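Local coordinates for hypothetical protein Atu2684 (Agrobacterium tumefaciens, PDB 2AXO) that is of unknown function but belongs to the DUF1223 family of the thioredoxin clan and carries a disulfide-linked pair of closely spaced cysteines, at residues A[77-82]-A[197-202]. Residues are numbered along the deposited sequence; the frame is centred on the assembly and turned at random.
Sequences SYHVDY and MSYWHS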
# COMPACT_ATOMS: atom_id res chain seq x y z
N SER A 77 -12.11 8.28 9.74
CA SER A 77 -11.30 8.58 8.57
C SER A 77 -9.86 8.13 8.83
O SER A 77 -9.24 8.55 9.81
CB SER A 77 -11.32 10.08 8.29
OG SER A 77 -10.48 10.38 7.20
N TYR A 78 -9.36 7.25 7.97
CA TYR A 78 -7.99 6.75 8.08
C TYR A 78 -7.15 7.28 6.93
O TYR A 78 -7.28 6.82 5.79
CB TYR A 78 -7.94 5.22 8.01
CG TYR A 78 -8.63 4.50 9.14
CD1 TYR A 78 -10.00 4.26 9.10
CD2 TYR A 78 -7.91 4.04 10.24
CE1 TYR A 78 -10.64 3.57 10.13
CE2 TYR A 78 -8.54 3.35 11.28
CZ TYR A 78 -9.90 3.12 11.22
OH TYR A 78 -10.53 2.45 12.23
N HIS A 79 -6.27 8.24 7.21
CA HIS A 79 -5.42 8.79 6.16
C HIS A 79 -4.29 7.81 5.85
O HIS A 79 -3.52 7.44 6.73
CB HIS A 79 -4.83 10.13 6.59
CG HIS A 79 -5.83 11.25 6.58
ND1 HIS A 79 -6.89 11.31 7.45
CD2 HIS A 79 -5.92 12.35 5.80
CE1 HIS A 79 -7.60 12.40 7.20
NE2 HIS A 79 -7.03 13.05 6.21
N VAL A 80 -4.22 7.38 4.59
CA VAL A 80 -3.19 6.43 4.15
C VAL A 80 -1.90 7.16 3.78
O VAL A 80 -1.92 8.35 3.47
CB VAL A 80 -3.68 5.61 2.93
CG1 VAL A 80 -4.87 4.76 3.35
CG2 VAL A 80 -4.07 6.54 1.79
N ASP A 81 -0.78 6.45 3.82
CA ASP A 81 0.50 7.09 3.52
C ASP A 81 0.99 6.95 2.09
O ASP A 81 1.97 7.58 1.72
CB ASP A 81 1.58 6.56 4.48
CG ASP A 81 1.91 5.10 4.24
OD1 ASP A 81 1.21 4.44 3.44
OD2 ASP A 81 2.88 4.61 4.85
N TYR A 82 0.30 6.17 1.27
CA TYR A 82 0.78 5.99 -0.09
C TYR A 82 0.49 7.10 -1.09
O TYR A 82 0.57 6.90 -2.30
CB TYR A 82 0.32 4.63 -0.63
CG TYR A 82 -1.15 4.32 -0.57
CD1 TYR A 82 -2.05 4.93 -1.44
CD2 TYR A 82 -1.63 3.35 0.30
CE1 TYR A 82 -3.39 4.55 -1.47
CE2 TYR A 82 -2.97 2.96 0.29
CZ TYR A 82 -3.84 3.56 -0.60
OH TYR A 82 -5.15 3.14 -0.65
N MSE A 197 -7.86 23.07 4.32
CA MSE A 197 -8.89 22.05 4.21
C MSE A 197 -9.14 21.42 5.57
O MSE A 197 -8.23 21.36 6.41
CB MSE A 197 -8.48 20.96 3.21
CG MSE A 197 -8.59 21.38 1.75
SE MSE A 197 -8.33 19.93 0.49
CE MSE A 197 -10.11 19.18 0.51
N SER A 198 -10.36 20.96 5.80
CA SER A 198 -10.72 20.35 7.07
C SER A 198 -11.07 18.88 6.94
O SER A 198 -11.78 18.48 6.02
CB SER A 198 -11.90 21.11 7.68
OG SER A 198 -12.42 20.42 8.80
N TYR A 199 -10.56 18.08 7.87
CA TYR A 199 -10.82 16.64 7.90
C TYR A 199 -11.43 16.30 9.25
O TYR A 199 -11.07 16.91 10.26
CB TYR A 199 -9.52 15.86 7.69
CG TYR A 199 -9.00 15.96 6.28
CD1 TYR A 199 -9.52 15.17 5.27
CD2 TYR A 199 -7.99 16.87 5.96
CE1 TYR A 199 -9.06 15.28 3.96
CE2 TYR A 199 -7.52 16.99 4.65
CZ TYR A 199 -8.06 16.19 3.66
OH TYR A 199 -7.59 16.30 2.38
N TRP A 200 -12.34 15.34 9.27
CA TRP A 200 -13.02 14.95 10.50
C TRP A 200 -12.79 13.50 10.89
O TRP A 200 -12.69 12.63 10.02
CB TRP A 200 -14.53 15.20 10.38
CG TRP A 200 -14.88 16.66 10.27
CD1 TRP A 200 -14.71 17.47 9.19
CD2 TRP A 200 -15.39 17.49 11.32
NE1 TRP A 200 -15.08 18.76 9.50
CE2 TRP A 200 -15.50 18.79 10.80
CE3 TRP A 200 -15.77 17.25 12.65
CZ2 TRP A 200 -15.97 19.87 11.56
CZ3 TRP A 200 -16.23 18.32 13.41
CH2 TRP A 200 -16.33 19.61 12.86
N HIS A 201 -12.70 13.26 12.19
CA HIS A 201 -12.49 11.94 12.76
C HIS A 201 -11.28 11.20 12.18
O HIS A 201 -11.33 10.00 11.92
CB HIS A 201 -13.77 11.10 12.62
CG HIS A 201 -14.89 11.57 13.50
ND1 HIS A 201 -15.96 10.78 13.85
CD2 HIS A 201 -15.09 12.76 14.13
CE1 HIS A 201 -16.76 11.45 14.66
NE2 HIS A 201 -16.26 12.65 14.85
N SER A 202 -10.19 11.95 11.99
CA SER A 202 -8.94 11.42 11.47
C SER A 202 -8.25 10.57 12.54
O SER A 202 -7.78 11.08 13.56
CB SER A 202 -8.01 12.56 11.04
OG SER A 202 -8.57 13.30 9.97
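His79 and Tyr199 meet because both rings swing out beside their own backbone nitrogens, CG lying opposite the carbonyl carbon (chi1 -73° and -71°), which turns the imidazole edge onto one face of the phenol. The result is a T-shaped pair, its planes at 81° and its centroids 4.7 Å apart, and it illustrates how an aromatic contact can accompany a lone backbone bridge where two sheets meet. NE2 of His79 does the touching: it stands over the near rim of the Tyr199 ring, 3.4 Å from CD1, rather than over the middle. CE1 of His79 comes within 3.1 Å of Ser202 OG, which approaches obliquely; adjacent atoms of the imidazole thus meet a ring and a hydroxyl. The backbones join next to this pair. Ser77 N donates to His201 O (2.9 Å). Ser202 CA makes a CH···O contact of 3.3 Å with Ser77 O, and CB of Ser77 packs on Trp200 O. At His201 the chain turns a corner, and its ND1 is hydrogen-bonded to Gly75 O. Just past that corner of the broken strand 196-212, the Ser77–Ser202 bridge, with a further backbone hydrogen bond between Ser77 and Val203, joins an antiparallel sheet to strand 74-79, outermost within the chain in a mixed sheet consistent with a thioredoxin-like fold.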